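Local coordinates for protein HAT1-interacting factor 1 (Saccharomyces cerevisiae, PDB 4NQ0) that chaperones histones H3 and H4 as a component of the nuclear HAT-B acetyltransferase complex, and takes part in chromatin assembly and telomere silencing, at residues R24-A29 / D60-T65; H168-F173 / H258-L263; N205-L210 / A249-R254; K278-E283 / Q327-Q332. All blocks are in the same frame, centred on the assembly; numbering follows the deposited sequence.

Contact 1 (R24-A29 / D60-T65)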
# COMPACT_ATOMS: atom_id res chain seq x y z
N ARG A 24 -16.57 -5.07 16.34
CA ARG A 24 -15.83 -5.32 17.57
C ARG A 24 -14.57 -6.15 17.28
O ARG A 24 -13.49 -5.86 17.81
CB ARG A 24 -16.70 -6.02 18.60
CG ARG A 24 -16.12 -5.96 20.02
CD ARG A 24 -16.97 -6.73 21.03
NE ARG A 24 -18.38 -6.36 20.94
CZ ARG A 24 -19.36 -7.13 20.46
NH1 ARG A 24 -20.60 -6.67 20.44
NH2 ARG A 24 -19.11 -8.37 20.02
N GLN A 25 -14.70 -7.15 16.42
CA GLN A 25 -13.56 -8.00 16.04
C GLN A 25 -12.43 -7.24 15.35
O GLN A 25 -11.25 -7.49 15.61
CB GLN A 25 -14.03 -9.17 15.16
CG GLN A 25 -15.00 -10.14 15.84
CD GLN A 25 -14.71 -10.35 17.31
OE1 GLN A 25 -13.63 -10.84 17.70
NE2 GLN A 25 -15.65 -9.96 18.15
N VAL A 26 -12.79 -6.31 14.46
CA VAL A 26 -11.83 -5.40 13.83
C VAL A 26 -11.05 -4.60 14.89
O VAL A 26 -9.83 -4.53 14.84
CB VAL A 26 -12.54 -4.42 12.85
CG1 VAL A 26 -11.64 -3.22 12.50
CG2 VAL A 26 -12.98 -5.15 11.59
N GLN A 27 -11.76 -4.04 15.86
CA GLN A 27 -11.13 -3.27 16.94
C GLN A 27 -10.18 -4.13 17.79
O GLN A 27 -9.09 -3.69 18.16
CB GLN A 27 -12.17 -2.59 17.83
CG GLN A 27 -12.87 -1.41 17.15
CD GLN A 27 -11.89 -0.33 16.67
OE1 GLN A 27 -11.13 0.25 17.47
NE2 GLN A 27 -11.89 -0.07 15.36
N ILE A 28 -10.61 -5.36 18.09
CA ILE A 28 -9.77 -6.28 18.84
C ILE A 28 -8.53 -6.64 18.02
O ILE A 28 -7.41 -6.62 18.53
CB ILE A 28 -10.54 -7.56 19.23
CG1 ILE A 28 -11.62 -7.24 20.26
CG2 ILE A 28 -9.61 -8.61 19.80
CD1 ILE A 28 -12.60 -8.38 20.48
N ALA A 29 -8.73 -6.96 16.74
CA ALA A 29 -7.64 -7.34 15.85
C ALA A 29 -6.66 -6.18 15.67
O ALA A 29 -5.46 -6.38 15.68
CB ALA A 29 -8.19 -7.78 14.50
N ASP A 60 -15.82 -5.85 6.40
CA ASP A 60 -15.05 -4.64 6.62
C ASP A 60 -13.68 -4.83 5.97
O ASP A 60 -13.01 -5.82 6.24
CB ASP A 60 -14.91 -4.40 8.12
CG ASP A 60 -14.32 -3.04 8.47
OD1 ASP A 60 -13.40 -2.59 7.77
OD2 ASP A 60 -14.79 -2.43 9.47
N PRO A 61 -13.26 -3.90 5.09
CA PRO A 61 -11.93 -4.02 4.48
C PRO A 61 -10.78 -4.08 5.49
O PRO A 61 -9.73 -4.65 5.20
CB PRO A 61 -11.80 -2.77 3.60
CG PRO A 61 -13.01 -1.92 3.91
CD PRO A 61 -14.02 -2.74 4.59
N GLU A 62 -10.97 -3.50 6.68
CA GLU A 62 -9.97 -3.61 7.74
C GLU A 62 -9.66 -5.04 8.17
O GLU A 62 -8.55 -5.31 8.61
CB GLU A 62 -10.41 -2.84 8.98
CG GLU A 62 -10.54 -1.36 8.78
CD GLU A 62 -9.37 -0.63 9.37
OE1 GLU A 62 -9.53 -0.11 10.50
OE2 GLU A 62 -8.29 -0.60 8.72
N LEU A 63 -10.62 -5.96 8.05
CA LEU A 63 -10.36 -7.36 8.33
C LEU A 63 -9.26 -7.89 7.40
O LEU A 63 -8.41 -8.66 7.82
CB LEU A 63 -11.62 -8.22 8.19
CG LEU A 63 -12.67 -8.01 9.29
CD1 LEU A 63 -13.99 -8.59 8.86
CD2 LEU A 63 -12.23 -8.60 10.61
N PHE A 64 -9.30 -7.46 6.15
CA PHE A 64 -8.30 -7.88 5.17
C PHE A 64 -6.96 -7.17 5.38
O PHE A 64 -5.90 -7.80 5.35
CB PHE A 64 -8.85 -7.66 3.75
CG PHE A 64 -9.95 -8.61 3.38
CD1 PHE A 64 -9.66 -9.80 2.72
CD2 PHE A 64 -11.28 -8.34 3.72
CE1 PHE A 64 -10.68 -10.69 2.37
CE2 PHE A 64 -12.29 -9.23 3.39
CZ PHE A 64 -11.99 -10.40 2.71
N THR A 65 -7.01 -5.87 5.66
CA THR A 65 -5.77 -5.09 5.81
C THR A 65 -5.00 -5.44 7.09
O THR A 65 -3.78 -5.60 7.06
CB THR A 65 -6.02 -3.58 5.72
OG1 THR A 65 -6.82 -3.15 6.82
CG2 THR A 65 -6.73 -3.25 4.41
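Val26 and Leu63 bring their CA atoms to within 6.0 Å of each other, so that helix 14-34 meets the first turn of helix 61-77 closely, with Val26 as the main side chain between them. Val26 spreads its two methyls over different partners. CG1, turned anti to the backbone N (chi1 163°), lies 3.7 Å from CB of Glu62. CG2, the other branch, rests against Leu63, 3.7 Å from its CD2 methyl; in both pairs the side chains cross at about a right angle. A third neighbour of CG2 is polar: OD2 of Asp60 stands 3.9 Å from it, in van der Waals touch. Asp60 illustrates how an N-cap can serve two purposes. Its OD1 accepts the backbone N-H of Glu62, at 2.8 Å from Glu62 N, with the donor on the anti side and 30° out of the carboxylate plane. With an alanine in place of Asp60, the Glu62 N-H would probably lose its capping acceptor and the CG2 methyl of Val26 part of its cover. The bent chain of Glu62 carries OE1 to a salt bridge with Lys30, a second tie between the same helices. Helix 38-51 adjoins this pair, with Ala29 on Cys45 and Phe64 on Leu49, while Phe64 and Thr65 also reach helix 202-218.

Contact 2 (H168-F173 / H258-L263)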
# COMPACT_ATOMS: atom_id res chain seq x y z
N HIS A 168 7.89 4.33 -18.53
CA HIS A 168 7.16 5.58 -18.71
C HIS A 168 6.44 6.03 -17.44
O HIS A 168 6.16 7.21 -17.28
CB HIS A 168 6.18 5.50 -19.89
CG HIS A 168 5.10 4.48 -19.73
ND1 HIS A 168 5.10 3.29 -20.44
CD2 HIS A 168 3.97 4.47 -18.98
CE1 HIS A 168 4.02 2.59 -20.12
NE2 HIS A 168 3.32 3.28 -19.24
N GLU A 169 6.16 5.09 -16.54
CA GLU A 169 5.49 5.40 -15.27
C GLU A 169 6.29 6.35 -14.36
O GLU A 169 5.72 7.09 -13.56
CB GLU A 169 5.14 4.11 -14.53
CG GLU A 169 4.03 3.37 -15.24
CD GLU A 169 3.73 1.99 -14.68
OE1 GLU A 169 4.43 1.50 -13.77
OE2 GLU A 169 2.76 1.37 -15.19
N LEU A 170 7.62 6.31 -14.49
CA LEU A 170 8.50 7.20 -13.74
C LEU A 170 8.45 8.67 -14.21
O LEU A 170 8.83 9.57 -13.47
CB LEU A 170 9.94 6.70 -13.83
CG LEU A 170 10.27 5.34 -13.21
CD1 LEU A 170 11.70 4.96 -13.58
CD2 LEU A 170 10.11 5.35 -11.71
N ALA A 171 8.00 8.89 -15.44
CA ALA A 171 7.91 10.24 -16.00
C ALA A 171 6.52 10.83 -15.80
O ALA A 171 6.27 11.95 -16.22
CB ALA A 171 8.26 10.23 -17.48
N ASN A 172 5.62 10.07 -15.17
CA ASN A 172 4.27 10.52 -14.87
C ASN A 172 4.15 11.06 -13.43
O ASN A 172 4.53 10.38 -12.48
CB ASN A 172 3.27 9.37 -15.07
CG ASN A 172 1.89 9.70 -14.54
OD1 ASN A 172 1.38 10.79 -14.77
ND2 ASN A 172 1.30 8.77 -13.81
N PHE A 173 3.60 12.26 -13.30
CA PHE A 173 3.33 12.87 -11.98
C PHE A 173 1.87 13.30 -11.84
O PHE A 173 1.53 14.08 -10.95
CB PHE A 173 4.24 14.07 -11.75
CG PHE A 173 5.69 13.76 -11.96
CD1 PHE A 173 6.39 13.01 -11.03
CD2 PHE A 173 6.36 14.21 -13.09
CE1 PHE A 173 7.73 12.71 -11.21
CE2 PHE A 173 7.71 13.93 -13.28
CZ PHE A 173 8.39 13.18 -12.34
N HIS A 258 3.53 -0.03 -7.39
CA HIS A 258 2.50 0.22 -6.37
C HIS A 258 2.70 1.51 -5.60
O HIS A 258 1.73 2.22 -5.32
CB HIS A 258 2.34 -0.98 -5.45
CG HIS A 258 1.58 -2.10 -6.10
ND1 HIS A 258 2.02 -3.41 -6.09
CD2 HIS A 258 0.44 -2.09 -6.83
CE1 HIS A 258 1.16 -4.16 -6.76
NE2 HIS A 258 0.19 -3.38 -7.22
N TYR A 259 3.94 1.84 -5.27
CA TYR A 259 4.24 3.15 -4.66
C TYR A 259 3.80 4.31 -5.56
O TYR A 259 3.25 5.33 -5.09
CB TYR A 259 5.73 3.28 -4.37
CG TYR A 259 6.29 2.40 -3.27
CD1 TYR A 259 5.55 2.11 -2.12
CD2 TYR A 259 7.58 1.91 -3.35
CE1 TYR A 259 6.08 1.30 -1.10
CE2 TYR A 259 8.13 1.13 -2.34
CZ TYR A 259 7.37 0.83 -1.21
OH TYR A 259 7.92 0.06 -0.22
N LEU A 260 4.03 4.17 -6.86
CA LEU A 260 3.55 5.15 -7.84
C LEU A 260 2.04 5.22 -7.93
O LEU A 260 1.50 6.30 -8.18
CB LEU A 260 4.11 4.86 -9.23
CG LEU A 260 5.61 5.12 -9.42
CD1 LEU A 260 6.04 4.49 -10.73
CD2 LEU A 260 5.95 6.59 -9.40
N LYS A 261 1.36 4.09 -7.78
CA LYS A 261 -0.10 4.07 -7.74
C LYS A 261 -0.60 4.78 -6.48
O LYS A 261 -1.56 5.54 -6.55
CB LYS A 261 -0.65 2.63 -7.76
CG LYS A 261 -0.49 1.92 -9.10
CD LYS A 261 -1.73 1.98 -9.99
CE LYS A 261 -2.87 1.16 -9.41
NZ LYS A 261 -3.51 0.22 -10.37
N ALA A 262 0.06 4.54 -5.35
CA ALA A 262 -0.32 5.18 -4.10
C ALA A 262 -0.18 6.69 -4.24
O ALA A 262 -1.09 7.44 -3.90
CB ALA A 262 0.55 4.67 -2.94
N LEU A 263 0.95 7.10 -4.79
CA LEU A 263 1.24 8.51 -5.02
C LEU A 263 0.14 9.15 -5.87
O LEU A 263 -0.35 10.22 -5.55
CB LEU A 263 2.62 8.64 -5.66
CG LEU A 263 3.28 10.00 -5.82
CD1 LEU A 263 3.62 10.67 -4.48
CD2 LEU A 263 4.55 9.83 -6.67
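The acidic insertion that distinguishes the SHNi-TPR proteins of the NASP family returns to the helical array here, where Glu169 and Leu170 settle on Leu260 of helix 252-266. Leu260 contributes about half of the buried surface. Its CD1 methyl lies 3.9 Å from CB of Glu169 and equally far from the carbonyl O of Glu169, while CD2 comes within 4.2 Å of that same oxygen. It is the backbone and CB of Glu169 that the leucine touches, rather than the carboxylate. On a second front, CD1 of Leu260 approaches CD2 of Leu170 at 4.3 Å. Leu170 starts out from its backbone away from the helix, and only the end of its chain comes back to the leucine. Leu260 lies in the predicted second TPR, and the loop segment in a region important for binding both H3-H4 and H2A-H2B, so the contact ties part of a region important for histone interaction to the helical scaffold. No hydrogen bond joins the two segments directly, and the polar groups look to other partners. Glu169 has CG beside its backbone N (chi1 -70°) and an extended chain beyond, which takes OE1 to His257 ND1, just ahead of the helical segment. Arg304 of helix 298-316 donates through NH1 to the carbonyl O of Leu170 and also touches the side chain of Leu260. Farther along the loop, Phe173 stacks on the ring of His307.

Contact 3 (N205-L210 / A249-R254)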
# COMPACT_ATOMS: atom_id res chain seq x y z
N ASN A 205 0.34 -14.40 0.31
CA ASN A 205 -0.93 -14.37 1.04
C ASN A 205 -1.35 -12.96 1.44
O ASN A 205 -2.49 -12.56 1.20
CB ASN A 205 -0.85 -15.27 2.28
CG ASN A 205 -0.65 -16.75 1.92
OD1 ASN A 205 -0.74 -17.14 0.76
ND2 ASN A 205 -0.37 -17.56 2.93
N ALA A 206 -0.43 -12.22 2.03
CA ALA A 206 -0.71 -10.84 2.46
C ALA A 206 -1.15 -9.96 1.27
O ALA A 206 -2.12 -9.20 1.36
CB ALA A 206 0.51 -10.26 3.12
N LEU A 207 -0.44 -10.11 0.15
CA LEU A 207 -0.76 -9.38 -1.08
C LEU A 207 -2.15 -9.71 -1.62
O LEU A 207 -2.86 -8.82 -2.06
CB LEU A 207 0.29 -9.69 -2.17
CG LEU A 207 1.62 -8.99 -1.99
CD1 LEU A 207 2.59 -9.41 -3.10
CD2 LEU A 207 1.41 -7.46 -1.98
N ASP A 208 -2.54 -10.98 -1.56
CA ASP A 208 -3.87 -11.40 -2.01
C ASP A 208 -4.95 -10.82 -1.10
O ASP A 208 -6.02 -10.41 -1.57
CB ASP A 208 -3.98 -12.93 -2.04
CG ASP A 208 -5.23 -13.40 -2.73
OD1 ASP A 208 -5.42 -13.08 -3.92
OD2 ASP A 208 -6.05 -14.09 -2.08
N LEU A 209 -4.67 -10.79 0.20
CA LEU A 209 -5.59 -10.17 1.16
C LEU A 209 -5.75 -8.68 0.89
O LEU A 209 -6.85 -8.15 1.02
CB LEU A 209 -5.13 -10.42 2.60
CG LEU A 209 -5.41 -11.84 3.11
CD1 LEU A 209 -4.48 -12.19 4.24
CD2 LEU A 209 -6.88 -11.96 3.54
N LEU A 210 -4.66 -8.01 0.54
CA LEU A 210 -4.73 -6.60 0.18
C LEU A 210 -5.46 -6.37 -1.15
O LEU A 210 -6.19 -5.38 -1.29
CB LEU A 210 -3.34 -5.96 0.17
CG LEU A 210 -2.68 -5.82 1.53
CD1 LEU A 210 -1.18 -5.54 1.41
CD2 LEU A 210 -3.38 -4.72 2.35
N ALA A 249 9.83 -8.70 -0.22
CA ALA A 249 9.91 -9.96 -0.97
C ALA A 249 10.83 -9.87 -2.19
O ALA A 249 10.87 -10.81 -3.00
CB ALA A 249 8.52 -10.43 -1.39
N GLU A 250 11.55 -8.75 -2.33
CA GLU A 250 12.49 -8.50 -3.42
C GLU A 250 11.86 -8.36 -4.81
O GLU A 250 12.56 -8.46 -5.82
CB GLU A 250 13.61 -9.55 -3.44
CG GLU A 250 14.59 -9.39 -2.29
CD GLU A 250 15.71 -10.42 -2.37
OE1 GLU A 250 15.42 -11.63 -2.37
OE2 GLU A 250 16.89 -10.00 -2.43
N MET A 251 10.56 -8.09 -4.86
CA MET A 251 9.89 -7.78 -6.11
C MET A 251 9.88 -6.26 -6.28
O MET A 251 8.85 -5.61 -6.14
CB MET A 251 8.47 -8.35 -6.10
CG MET A 251 8.46 -9.83 -5.83
SD MET A 251 6.82 -10.52 -5.75
CE MET A 251 6.28 -9.87 -4.19
N PHE A 252 11.05 -5.72 -6.59
CA PHE A 252 11.24 -4.27 -6.63
C PHE A 252 10.47 -3.56 -7.73
O PHE A 252 10.02 -2.45 -7.53
CB PHE A 252 12.73 -3.95 -6.72
CG PHE A 252 13.50 -4.33 -5.48
CD1 PHE A 252 13.49 -3.50 -4.36
CD2 PHE A 252 14.22 -5.51 -5.43
CE1 PHE A 252 14.19 -3.84 -3.22
CE2 PHE A 252 14.92 -5.86 -4.28
CZ PHE A 252 14.90 -5.02 -3.17
N SER A 253 10.30 -4.19 -8.89
CA SER A 253 9.56 -3.57 -9.99
C SER A 253 8.08 -3.44 -9.63
O SER A 253 7.47 -2.40 -9.87
CB SER A 253 9.74 -4.36 -11.29
OG SER A 253 8.86 -3.90 -12.30
N ARG A 254 7.51 -4.49 -9.06
CA ARG A 254 6.13 -4.45 -8.59
C ARG A 254 5.97 -3.44 -7.46
O ARG A 254 5.00 -2.68 -7.42
CB ARG A 254 5.64 -5.84 -8.16
CG ARG A 254 5.25 -6.73 -9.35
CD ARG A 254 4.97 -8.20 -8.96
NE ARG A 254 4.02 -8.31 -7.86
CZ ARG A 254 3.35 -9.42 -7.53
NH1 ARG A 254 3.51 -10.55 -8.21
NH2 ARG A 254 2.51 -9.40 -6.50
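Leu207 reaches from helix 202-218 toward Met251 and Arg254, and the contact rests on its far end. From CB the chain runs to CG, anti to the carbonyl carbon (chi1 -76°), and chi2 of 178° then carries CD1 straight outward, at full stretch from the helix. That one methyl makes both contacts. It meets CE of Met251 tip to tip at 3.9 Å, and lies 3.4 Å from NH2 of Arg254, which it approaches obliquely. The two partners also pack on each other: SD of Met251 sits over the centre of the Arg254 guanidinium, 4.0 Å above its plane. NE of Arg254 is in turn held by a salt bridge to Glu246 OE2, fixing the flat group from the side of the preceding helix. Met251 owes its place to the turn before it, a Schellman motif with Glu250 as its C-prime residue, which ends helix 229-248; Met251 is then the N-cap of helix 252-266. Leu207 thus touches the junction between these two helices, linking the predicted first and second TPRs at the surface. Behind it, Ala206 and Leu210 pack on Ile245 of helix 229-248, and Leu209 faces Phe64, Phe67 and Ala68 of helix 61-77.

Contact 4 (K278-E283 / Q327-Q332)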
# COMPACT_ATOMS: atom_id res chain seq x y z
N LYS A 278 2.13 12.18 3.12
CA LYS A 278 1.99 10.90 2.43
C LYS A 278 2.57 10.97 1.02
O LYS A 278 3.22 10.04 0.56
CB LYS A 278 0.54 10.44 2.45
CG LYS A 278 0.07 9.99 3.86
CD LYS A 278 -1.33 9.44 3.86
CE LYS A 278 -1.68 8.78 5.20
NZ LYS A 278 -1.01 7.45 5.37
N VAL A 279 2.35 12.10 0.35
CA VAL A 279 2.93 12.32 -0.96
C VAL A 279 4.45 12.20 -0.87
O VAL A 279 5.06 11.44 -1.62
CB VAL A 279 2.52 13.69 -1.53
CG1 VAL A 279 3.34 14.03 -2.78
CG2 VAL A 279 1.03 13.69 -1.85
N ILE A 280 5.04 12.92 0.08
CA ILE A 280 6.50 12.93 0.26
C ILE A 280 7.01 11.54 0.59
O ILE A 280 8.01 11.09 0.04
CB ILE A 280 6.93 13.90 1.40
CG1 ILE A 280 6.60 15.36 1.05
CG2 ILE A 280 8.43 13.77 1.67
CD1 ILE A 280 7.28 15.88 -0.16
N GLN A 281 6.32 10.86 1.50
CA GLN A 281 6.68 9.49 1.85
C GLN A 281 6.69 8.55 0.62
O GLN A 281 7.62 7.77 0.44
CB GLN A 281 5.71 8.95 2.91
CG GLN A 281 5.93 7.48 3.22
CD GLN A 281 4.99 6.96 4.28
OE1 GLN A 281 3.80 7.26 4.29
NE2 GLN A 281 5.53 6.13 5.17
N ALA A 282 5.65 8.63 -0.20
CA ALA A 282 5.53 7.79 -1.40
C ALA A 282 6.63 8.09 -2.44
O ALA A 282 7.20 7.17 -3.04
CB ALA A 282 4.15 7.97 -2.03
N GLU A 283 6.94 9.37 -2.63
CA GLU A 283 8.05 9.77 -3.50
C GLU A 283 9.36 9.16 -3.04
O GLU A 283 10.12 8.66 -3.85
CB GLU A 283 8.22 11.28 -3.57
CG GLU A 283 7.05 12.02 -4.20
CD GLU A 283 7.10 12.08 -5.72
OE1 GLU A 283 7.90 11.33 -6.34
OE2 GLU A 283 6.32 12.90 -6.29
N GLN A 327 15.26 15.15 6.55
CA GLN A 327 16.70 15.32 6.31
C GLN A 327 17.36 13.98 6.01
O GLN A 327 18.18 13.89 5.10
CB GLN A 327 17.39 16.01 7.50
CG GLN A 327 17.37 17.55 7.45
CD GLN A 327 17.73 18.21 8.78
OE1 GLN A 327 18.04 17.54 9.77
NE2 GLN A 327 17.67 19.54 8.81
N ALA A 328 17.01 12.95 6.77
CA ALA A 328 17.50 11.59 6.54
C ALA A 328 17.13 11.10 5.13
O ALA A 328 17.99 10.65 4.38
CB ALA A 328 16.97 10.62 7.60
N ARG A 329 15.85 11.24 4.76
CA ARG A 329 15.39 10.86 3.41
C ARG A 329 16.17 11.57 2.31
O ARG A 329 16.60 10.95 1.32
CB ARG A 329 13.90 11.16 3.25
CG ARG A 329 12.98 10.24 4.04
CD ARG A 329 11.54 10.73 3.94
NE ARG A 329 10.60 9.85 4.63
CZ ARG A 329 9.32 10.14 4.86
NH1 ARG A 329 8.80 11.30 4.46
NH2 ARG A 329 8.55 9.27 5.49
N LEU A 330 16.36 12.87 2.50
CA LEU A 330 17.06 13.71 1.54
C LEU A 330 18.51 13.25 1.37
O LEU A 330 19.01 13.13 0.25
CB LEU A 330 16.99 15.16 2.00
CG LEU A 330 17.32 16.29 1.04
CD1 LEU A 330 16.61 16.15 -0.32
CD2 LEU A 330 16.95 17.61 1.74
N ALA A 331 19.17 12.98 2.50
CA ALA A 331 20.52 12.42 2.50
C ALA A 331 20.61 11.09 1.74
O ALA A 331 21.55 10.86 0.99
CB ALA A 331 21.01 12.23 3.93
N GLN A 332 19.62 10.22 1.95
CA GLN A 332 19.57 8.94 1.25
C GLN A 332 19.39 9.13 -0.26
O GLN A 332 20.01 8.43 -1.06
CB GLN A 332 18.43 8.08 1.78
CG GLN A 332 18.33 6.72 1.11
CD GLN A 332 19.54 5.84 1.41
OE1 GLN A 332 20.35 5.55 0.52
NE2 GLN A 332 19.67 5.43 2.66
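Arg329 lays its guanidinium against Ile280 and Gln281, and what passes between residues 278-283 and 327-332 is van der Waals contact made by that one group. The nearest CA atoms, those of Gln281 and Arg329, are 9.0 Å apart, a distance the arginine covers with a chain extended from CG to NE.

Among the contacts with carbon, the most telling is with the backbone of the first helix: CA of Gln281 lies over one face of the Arg329 guanidinium, 3.8 Å from NH1. Further out, NH2 of Arg329 is 3.9 Å from CB of Gln281 and as far from its CG. With CG anti to the backbone N (chi1 174°), the CB and CG of Gln281 come under NH2, and the two side chains run obliquely across each other with amide and guanidinium planes 27° apart. From the same side of the guanidinium, but at a slant, CG2 of Ile280 comes within 3.7 Å of NH1 of Arg329.

Polar interaction is sparse. No hydrogen bond crosses between the segments, and NH1 makes a weak one to OE1 of Gln326, on its own helix. The side chain of Arg329 also touches Phe284, another residue of helix 273-290. Exchange of Arg329 for an alanine would probably open a gap between the helices and leave CA and CB of Gln281 without the flat group that covers them.

A cation thus serves here as a broad, flat packing surface, and with no directional bond across the contact, shape and dispersion, rather than charge pairing, carry the join between these segments.

From the N terminus, contact 1 comes first, folding helix 61-77 back onto helix 14-34 with helix 38-51 in the loop it closes. The unmodelled residues 80-159 follow, and contact 2 then closes a much larger loop from residues 168-173 to helix 252-266. Contact 3 is nested inside that loop, tying helix 202-218 to the start of the same helix 252-266. Contact 4 follows in series and joins helix 273-290 to helix 323-344; no two loops cross. Direct packing connects neighbours: Phe64 of contact 1 meets Leu209 of contact 3, and Leu263 of contact 2 meets Val279 and Ala282 of contact 4. Contacts 1 and 4 lie on opposite sides of the chain's centre, about 30 Å apart between centres.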